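Local coordinates for glutathione S-transferase (Legionella pneumophila subsp. pneumophila str. Philadelphia 1, PDB 3NIV), which probably acts as a zeta-class glutathione transferase that isomerises maleylacetoacetate, at residues V158-I172 / I191-F204. Residues are numbered along the deposited sequence; the frame is centred on the assembly and turned at random.
Sequences VCFGSEVGLADVCLI and INEINEYCLTLPAF
Ile-172 wedges its branched chain between the ring of Phe-204 and the helix 191-198, and here the packing is tight; a beta-branched residue suits the place because it offers carbons to ring and helix at once. Its CG1 lies 3.6 Å from Phe-204 CE2, while CD1 reaches Cys-198 CB at 3.8 Å and still touches the ring. That same CB sits 3.7 Å above the plane of the Phe-204 ring, over its centre, where a small residue lets the ring lie close. Val-164, with CG1 anti to its backbone N (chi1 174°), brings this methyl to the ring edge, 3.5 Å from Phe-204 CZ; its other methyl, CG2, slides past Leu-201 CD1. Farther along, Leu-171 crosses Ile-194 at about a right angle, and Phe-145 of helix 127-149 continues this apolar layer.

The helices 166-172 and 191-198 cross at -92° within the all-helical C-terminal domain of the GST fold. GSTs commonly start the first of them with an N-capping box (Ser/Thr-X-X-Asp); with Gly-165 as N-cap, only the Asp half remains. Asp-168 suits it, since its carboxylate can accept N-H groups there: OD1 takes Gly-165 N at 2.8 Å through its anti lone pair. Ile-194 CG2 packs 3.3 Å from Asp-168 OD2, which probably limits solvent access to the buried carboxylate.

Two looser ends hold partly exposed residues. At one, Tyr-197 lies alongside Val-158, whose CG1 is 3.9 Å from Tyr-197 CE2. At the other, Leu-199 grazes Ile-172, and a water donates to both Ile-172 O and Asn-195 OD1, bridging segments that share no direct hydrogen bond.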
ATOM      1  N   VAL A 158     -13.282  17.989   3.200  1.00 36.23           N
ATOM      2  CA  VAL A 158     -12.958  16.609   2.879  1.00 33.39           C
ATOM      3  C   VAL A 158     -11.920  16.675   1.767  1.00 32.86           C
ATOM      4  O   VAL A 158     -11.637  17.760   1.244  1.00 28.04           O
ATOM      5  CB  VAL A 158     -14.181  15.846   2.385  1.00 35.80           C
ATOM      6  CG1 VAL A 158     -15.218  15.750   3.501  1.00 40.11           C
ATOM      7  CG2 VAL A 158     -14.768  16.535   1.154  1.00 33.84           C
ATOM      8  N   CYS A 159     -11.349  15.527   1.416  1.00 29.97           N
ATOM      9  CA  CYS A 159     -10.244  15.496   0.468  1.00 28.08           C
ATOM     10  C   CYS A 159     -10.675  16.001  -0.903  1.00 27.77           C
ATOM     11  O   CYS A 159      -9.959  16.762  -1.567  1.00 23.27           O
ATOM     12  CB  CYS A 159      -9.644  14.080   0.389  1.00 26.17           C
ATOM     13  SG  CYS A 159      -8.515  13.681   1.784  1.00 31.68           S
ATOM     14  N   PHE A 160     -11.868  15.584  -1.311  1.00 31.05           N
ATOM     15  CA  PHE A 160     -12.380  15.912  -2.627  1.00 31.24           C
ATOM     16  C   PHE A 160     -13.902  15.880  -2.668  1.00 32.58           C
ATOM     17  O   PHE A 160     -14.521  14.919  -2.228  1.00 34.17           O
ATOM     18  CB  PHE A 160     -11.839  14.920  -3.660  1.00 29.65           C
ATOM     19  CG  PHE A 160     -12.578  14.953  -4.963  1.00 29.86           C
ATOM     20  CD1 PHE A 160     -12.292  15.924  -5.905  1.00 31.43           C
ATOM     21  CD2 PHE A 160     -13.586  14.046  -5.226  1.00 28.41           C
ATOM     22  CE1 PHE A 160     -12.986  15.975  -7.095  1.00 33.61           C
ATOM     23  CE2 PHE A 160     -14.279  14.092  -6.406  1.00 33.86           C
ATOM     24  CZ  PHE A 160     -13.975  15.053  -7.350  1.00 35.58           C
ATOM     25  N   GLY A 161     -14.506  16.923  -3.219  1.00 32.65           N
ATOM     26  CA  GLY A 161     -15.934  16.893  -3.455  1.00 34.04           C
ATOM     27  C   GLY A 161     -16.746  17.293  -2.247  1.00 38.68           C
ATOM     28  O   GLY A 161     -16.415  18.251  -1.564  1.00 36.24           O
ATOM     29  N   SER A 162     -17.811  16.545  -1.982  1.00 45.31           N
ATOM     30  CA  SER A 162     -18.779  16.920  -0.958  1.00 46.61           C
ATOM     31  C   SER A 162     -19.118  15.724  -0.075  1.00 49.78           C
ATOM     32  O   SER A 162     -20.013  15.788   0.770  1.00 49.56           O
ATOM     33  CB  SER A 162     -20.054  17.462  -1.615  1.00 47.19           C
ATOM     34  OG  SER A 162     -19.741  18.322  -2.703  1.00 48.14           O
ATOM     35  N   GLU A 163     -18.415  14.621  -0.294  1.00 46.70           N
ATOM     36  CA  GLU A 163     -18.509  13.489   0.616  1.00 48.57           C
ATOM     37  C   GLU A 163     -17.140  13.001   1.067  1.00 42.07           C
ATOM     38  O   GLU A 163     -16.138  13.136   0.361  1.00 40.96           O
ATOM     39  CB  GLU A 163     -19.337  12.341   0.018  1.00 51.42           C
ATOM     40  CG  GLU A 163     -20.796  12.316   0.499  1.00 57.51           C
ATOM     41  CD  GLU A 163     -20.936  12.075   2.014  1.00 65.92           C
ATOM     42  OE1 GLU A 163     -20.165  12.661   2.816  1.00 57.99           O
ATOM     43  OE2 GLU A 163     -21.838  11.300   2.406  1.00 68.79           O
ATOM     44  N   VAL A 164     -17.111  12.451   2.269  1.00 41.43           N
ATOM     45  CA  VAL A 164     -15.904  11.868   2.820  1.00 36.21           C
ATOM     46  C   VAL A 164     -15.560  10.586   2.057  1.00 33.49           C
ATOM     47  O   VAL A 164     -16.456   9.843   1.643  1.00 31.69           O
ATOM     48  CB  VAL A 164     -16.103  11.587   4.304  1.00 32.94           C
ATOM     49  CG1 VAL A 164     -14.912  10.857   4.876  1.00 39.30           C
ATOM     50  CG2 VAL A 164     -16.309  12.889   5.034  1.00 38.77           C
ATOM     51  N   GLY A 165     -14.271  10.329   1.857  1.00 30.70           N
ATOM     52  CA  GLY A 165     -13.876   9.163   1.092  1.00 32.00           C
ATOM     53  C   GLY A 165     -12.680   8.412   1.633  1.00 34.06           C
ATOM     54  O   GLY A 165     -12.226   8.660   2.763  1.00 31.41           O
ATOM     55  N   LEU A 166     -12.168   7.495   0.810  1.00 28.94           N
ATOM     56  CA  LEU A 166     -11.028   6.656   1.156  1.00 29.04           C
ATOM     57  C   LEU A 166      -9.821   7.457   1.615  1.00 28.30           C
ATOM     58  O   LEU A 166      -9.171   7.089   2.575  1.00 30.59           O
ATOM     59  CB  LEU A 166     -10.624   5.775  -0.038  1.00 32.48           C
ATOM     60  CG  LEU A 166      -9.412   4.861   0.189  1.00 35.15           C
ATOM     61  CD1 LEU A 166      -9.679   3.878   1.328  1.00 28.65           C
ATOM     62  CD2 LEU A 166      -9.007   4.116  -1.100  1.00 33.45           C
ATOM     63  N   ALA A 167      -9.507   8.537   0.915  1.00 25.63           N
ATOM     64  CA  ALA A 167      -8.400   9.389   1.316  1.00 27.34           C
ATOM     65  C   ALA A 167      -8.610   9.965   2.720  1.00 31.66           C
ATOM     66  O   ALA A 167      -7.661  10.057   3.505  1.00 33.69           O
ATOM     67  CB  ALA A 167      -8.205  10.512   0.316  1.00 28.17           C
ATOM     68  N   ASP A 168      -9.838  10.368   3.039  1.00 28.35           N
ATOM     69  CA  ASP A 168     -10.107  10.922   4.367  1.00 30.65           C
ATOM     70  C   ASP A 168      -9.998   9.803   5.408  1.00 30.04           C
ATOM     71  O   ASP A 168      -9.469   9.992   6.504  1.00 27.87           O
ATOM     72  CB  ASP A 168     -11.500  11.570   4.422  1.00 28.57           C
ATOM     73  CG  ASP A 168     -11.690  12.641   3.369  1.00 30.25           C
ATOM     74  OD1 ASP A 168     -12.405  12.387   2.370  1.00 32.64           O
ATOM     75  OD2 ASP A 168     -11.111  13.735   3.534  1.00 29.65           O
ATOM     76  N   VAL A 169     -10.498   8.630   5.043  1.00 29.55           N
ATOM     77  CA  VAL A 169     -10.448   7.481   5.921  1.00 28.42           C
ATOM     78  C   VAL A 169      -9.006   7.159   6.322  1.00 30.76           C
ATOM     79  O   VAL A 169      -8.751   6.779   7.463  1.00 31.20           O
ATOM     80  CB  VAL A 169     -11.080   6.249   5.270  1.00 28.75           C
ATOM     81  CG1 VAL A 169     -10.871   5.024   6.163  1.00 30.77           C
ATOM     82  CG2 VAL A 169     -12.549   6.490   5.000  1.00 27.01           C
ATOM     83  N   CYS A 170      -8.066   7.322   5.395  1.00 28.05           N
ATOM     84  CA  CYS A 170      -6.663   7.034   5.694  1.00 29.67           C
ATOM     85  C   CYS A 170      -5.935   8.217   6.322  1.00 26.31           C
ATOM     86  O   CYS A 170      -4.957   8.038   7.039  1.00 25.30           O
ATOM     87  CB  CYS A 170      -5.918   6.561   4.446  1.00 27.07           C
ATOM     88  SG  CYS A 170      -6.510   4.983   3.820  1.00 27.50           S
ATOM     89  N   LEU A 171      -6.424   9.422   6.053  1.00 25.86           N
ATOM     90  CA  LEU A 171      -5.774  10.643   6.525  1.00 25.30           C
ATOM     91  C   LEU A 171      -5.916  10.849   8.030  1.00 26.76           C
ATOM     92  O   LEU A 171      -4.941  11.158   8.719  1.00 24.32           O
ATOM     93  CB  LEU A 171      -6.337  11.858   5.794  1.00 27.03           C
ATOM     94  CG  LEU A 171      -5.760  13.204   6.227  1.00 25.42           C
ATOM     95  CD1 LEU A 171      -4.244  13.195   6.091  1.00 21.73           C
ATOM     96  CD2 LEU A 171      -6.368  14.357   5.420  1.00 23.54           C
ATOM     97  N   ILE A 172      -7.130  10.675   8.538  1.00 25.08           N
ATOM     98  CA  ILE A 172      -7.392  10.930   9.950  1.00 24.76           C
ATOM     99  C   ILE A 172      -6.473  10.130  10.885  1.00 24.46           C
ATOM    100  O   ILE A 172      -5.829  10.707  11.748  1.00 23.33           O
ATOM    101  CB  ILE A 172      -8.906  10.798  10.290  1.00 23.74           C
ATOM    102  CG1 ILE A 172      -9.628  12.094   9.938  1.00 27.14           C
ATOM    103  CG2 ILE A 172      -9.130  10.498  11.752  1.00 22.16           C
ATOM    104  CD1 ILE A 172      -9.453  12.554   8.495  1.00 24.57           C
ATOM    105  N   ILE A 191      -5.148  20.068   5.201  1.00 30.01           N
ATOM    106  CA  ILE A 191      -5.181  18.843   5.984  1.00 33.24           C
ATOM    107  C   ILE A 191      -5.716  19.100   7.388  1.00 29.86           C
ATOM    108  O   ILE A 191      -6.581  18.372   7.884  1.00 27.99           O
ATOM    109  CB  ILE A 191      -3.783  18.203   6.076  1.00 33.58           C
ATOM    110  CG1 ILE A 191      -3.534  17.336   4.831  1.00 30.47           C
ATOM    111  CG2 ILE A 191      -3.667  17.385   7.351  1.00 24.74           C
ATOM    112  CD1 ILE A 191      -2.064  16.983   4.578  1.00 30.43           C
ATOM    113  N   ASN A 192      -5.189  20.138   8.023  1.00 30.32           N
ATOM    114  CA  ASN A 192      -5.655  20.536   9.347  1.00 34.35           C
ATOM    115  C   ASN A 192      -7.166  20.799   9.365  1.00 33.41           C
ATOM    116  O   ASN A 192      -7.847  20.428  10.320  1.00 34.52           O
ATOM    117  CB  ASN A 192      -4.854  21.739   9.873  1.00 30.95           C
ATOM    118  CG  ASN A 192      -3.417  21.369  10.214  1.00 33.62           C
ATOM    119  OD1 ASN A 192      -3.117  20.196  10.446  1.00 35.26           O
ATOM    120  ND2 ASN A 192      -2.525  22.357  10.247  1.00 28.96           N
ATOM    121  N   GLU A 193      -7.685  21.407   8.297  1.00 33.67           N
ATOM    122  CA  GLU A 193      -9.121  21.657   8.173  1.00 33.76           C
ATOM    123  C   GLU A 193      -9.915  20.374   8.024  1.00 35.26           C
ATOM    124  O   GLU A 193     -10.937  20.197   8.695  1.00 37.28           O
ATOM    125  CB  GLU A 193      -9.421  22.529   6.960  1.00 36.11           C
ATOM    126  CG  GLU A 193      -8.842  23.913   7.007  1.00 39.05           C
ATOM    127  CD  GLU A 193      -8.948  24.614   5.666  1.00 51.65           C
ATOM    128  OE1 GLU A 193      -9.337  23.952   4.672  1.00 50.53           O
ATOM    129  OE2 GLU A 193      -8.639  25.826   5.604  1.00 60.74           O
ATOM    130  N   ILE A 194      -9.461  19.499   7.123  1.00 31.67           N
ATOM    131  CA  ILE A 194     -10.158  18.245   6.838  1.00 30.77           C
ATOM    132  C   ILE A 194     -10.229  17.377   8.077  1.00 31.63           C
ATOM    133  O   ILE A 194     -11.288  16.852   8.424  1.00 30.11           O
ATOM    134  CB  ILE A 194      -9.433  17.427   5.741  1.00 32.67           C
ATOM    135  CG1 ILE A 194      -9.467  18.166   4.405  1.00 31.73           C
ATOM    136  CG2 ILE A 194     -10.063  16.057   5.597  1.00 27.81           C
ATOM    137  CD1 ILE A 194      -8.568  17.558   3.335  1.00 29.88           C
ATOM    138  N   ASN A 195      -9.085  17.221   8.741  1.00 33.96           N
ATOM    139  CA  ASN A 195      -9.022  16.472   9.991  1.00 32.58           C
ATOM    140  C   ASN A 195     -10.003  17.013  11.024  1.00 33.92           C
ATOM    141  O   ASN A 195     -10.754  16.255  11.644  1.00 34.60           O
ATOM    142  CB  ASN A 195      -7.612  16.496  10.576  1.00 31.17           C
ATOM    143  CG  ASN A 195      -7.515  15.717  11.876  1.00 31.83           C
ATOM    144  OD1 ASN A 195      -7.822  14.527  11.919  1.00 32.93           O
ATOM    145  ND2 ASN A 195      -7.102  16.386  12.939  1.00 30.99           N
ATOM    146  N   GLU A 196      -9.985  18.327  11.212  1.00 33.47           N
ATOM    147  CA  GLU A 196     -10.920  18.970  12.133  1.00 37.42           C
ATOM    148  C   GLU A 196     -12.351  18.632  11.750  1.00 36.75           C
ATOM    149  O   GLU A 196     -13.126  18.126  12.563  1.00 36.44           O
ATOM    150  CB  GLU A 196     -10.749  20.486  12.120  1.00 38.82           C
ATOM    151  CG  GLU A 196      -9.889  21.041  13.229  1.00 44.06           C
ATOM    152  CD  GLU A 196     -10.286  22.471  13.592  1.00 51.29           C
ATOM    153  OE1 GLU A 196     -11.236  22.992  12.960  1.00 45.48           O
ATOM    154  OE2 GLU A 196      -9.655  23.066  14.499  1.00 46.37           O
ATOM    155  N   TYR A 197     -12.703  18.916  10.505  1.00 35.05           N
ATOM    156  CA  TYR A 197     -14.039  18.574  10.043  1.00 35.89           C
ATOM    157  C   TYR A 197     -14.383  17.116  10.344  1.00 36.78           C
ATOM    158  O   TYR A 197     -15.268  16.837  11.155  1.00 38.62           O
ATOM    159  CB  TYR A 197     -14.213  18.865   8.558  1.00 36.06           C
ATOM    160  CG  TYR A 197     -15.535  18.367   8.041  1.00 38.15           C
ATOM    161  CD1 TYR A 197     -16.698  19.077   8.273  1.00 37.79           C
ATOM    162  CD2 TYR A 197     -15.624  17.164   7.354  1.00 38.39           C
ATOM    163  CE1 TYR A 197     -17.914  18.619   7.817  1.00 40.48           C
ATOM    164  CE2 TYR A 197     -16.837  16.696   6.898  1.00 38.24           C
ATOM    165  CZ  TYR A 197     -17.979  17.430   7.127  1.00 42.38           C
ATOM    166  OH  TYR A 197     -19.193  16.972   6.667  1.00 44.80           O
ATOM    167  N   CYS A 198     -13.677  16.189   9.703  1.00 34.33           N
ATOM    168  CA  CYS A 198     -13.967  14.776   9.877  1.00 30.97           C
ATOM    169  C   CYS A 198     -14.141  14.382  11.332  1.00 31.18           C
ATOM    170  O   CYS A 198     -14.976  13.537  11.653  1.00 31.55           O
ATOM    171  CB  CYS A 198     -12.888  13.907   9.215  1.00 34.54           C
ATOM    172  SG  CYS A 198     -12.943  13.917   7.402  1.00 32.06           S
ATOM    173  N   LEU A 199     -13.365  14.995  12.221  1.00 33.13           N
ATOM    174  CA  LEU A 199     -13.394  14.592  13.622  1.00 31.64           C
ATOM    175  C   LEU A 199     -14.720  14.870  14.331  1.00 33.55           C
ATOM    176  O   LEU A 199     -14.921  14.458  15.474  1.00 35.75           O
ATOM    177  CB  LEU A 199     -12.210  15.189  14.373  1.00 31.36           C
ATOM    178  CG  LEU A 199     -10.971  14.365  14.028  1.00 34.88           C
ATOM    179  CD1 LEU A 199      -9.707  14.853  14.731  1.00 30.90           C
ATOM    180  CD2 LEU A 199     -11.244  12.896  14.337  1.00 30.54           C
ATOM    181  N   THR A 200     -15.633  15.542  13.639  1.00 33.63           N
ATOM    182  CA  THR A 200     -16.943  15.849  14.204  1.00 35.45           C
ATOM    183  C   THR A 200     -18.019  14.832  13.800  1.00 41.08           C
ATOM    184  O   THR A 200     -19.135  14.855  14.326  1.00 44.70           O
ATOM    185  CB  THR A 200     -17.413  17.239  13.777  1.00 34.06           C
ATOM    186  OG1 THR A 200     -17.787  17.204  12.400  1.00 33.99           O
ATOM    187  CG2 THR A 200     -16.303  18.261  13.967  1.00 34.01           C
ATOM    188  N   LEU A 201     -17.692  13.948  12.863  1.00 37.30           N
ATOM    189  CA  LEU A 201     -18.615  12.888  12.483  1.00 34.64           C
ATOM    190  C   LEU A 201     -18.494  11.710  13.453  1.00 38.46           C
ATOM    191  O   LEU A 201     -17.390  11.345  13.861  1.00 36.90           O
ATOM    192  CB  LEU A 201     -18.325  12.425  11.057  1.00 35.64           C
ATOM    193  CG  LEU A 201     -17.954  13.510  10.041  1.00 33.74           C
ATOM    194  CD1 LEU A 201     -17.370  12.904   8.758  1.00 34.52           C
ATOM    195  CD2 LEU A 201     -19.140  14.399   9.724  1.00 37.42           C
ATOM    196  N   PRO A 202     -19.639  11.134  13.849  1.00 38.61           N
ATOM    197  CA  PRO A 202     -19.694   9.933  14.685  1.00 36.93           C
ATOM    198  C   PRO A 202     -18.864   8.799  14.097  1.00 42.55           C
ATOM    199  O   PRO A 202     -18.141   8.114  14.834  1.00 45.28           O
ATOM    200  CB  PRO A 202     -21.174   9.550  14.635  1.00 37.75           C
ATOM    201  CG  PRO A 202     -21.874  10.817  14.429  1.00 31.27           C
ATOM    202  CD  PRO A 202     -20.976  11.703  13.619  1.00 34.14           C
ATOM    203  N   ALA A 203     -18.972   8.595  12.786  1.00 40.39           N
ATOM    204  CA  ALA A 203     -18.240   7.520  12.123  1.00 38.57           C
ATOM    205  C   ALA A 203     -16.744   7.623  12.405  1.00 37.90           C
ATOM    206  O   ALA A 203     -16.084   6.613  12.675  1.00 38.16           O
ATOM    207  CB  ALA A 203     -18.514   7.515  10.617  1.00 37.81           C
ATOM    208  N   PHE A 204     -16.209   8.839  12.358  1.00 34.91           N
ATOM    209  CA  PHE A 204     -14.804   9.040  12.712  1.00 36.15           C
ATOM    210  C   PHE A 204     -14.605   8.992  14.220  1.00 36.13           C
ATOM    211  O   PHE A 204     -13.765   8.243  14.726  1.00 35.76           O
ATOM    212  CB  PHE A 204     -14.278  10.360  12.153  1.00 32.44           C
ATOM    213  CG  PHE A 204     -13.980  10.315  10.682  1.00 32.57           C
ATOM    214  CD1 PHE A 204     -14.994  10.436   9.752  1.00 33.44           C
ATOM    215  CD2 PHE A 204     -12.684  10.137  10.229  1.00 31.07           C
ATOM    216  CE1 PHE A 204     -14.720  10.387   8.394  1.00 32.93           C
ATOM    217  CE2 PHE A 204     -12.401  10.087   8.871  1.00 28.01           C
ATOM    218  CZ  PHE A 204     -13.419  10.213   7.957  1.00 30.97           C
TER
HETATM  219  O   HOH W   1      -6.827  12.685  13.540  1.00 23.94           O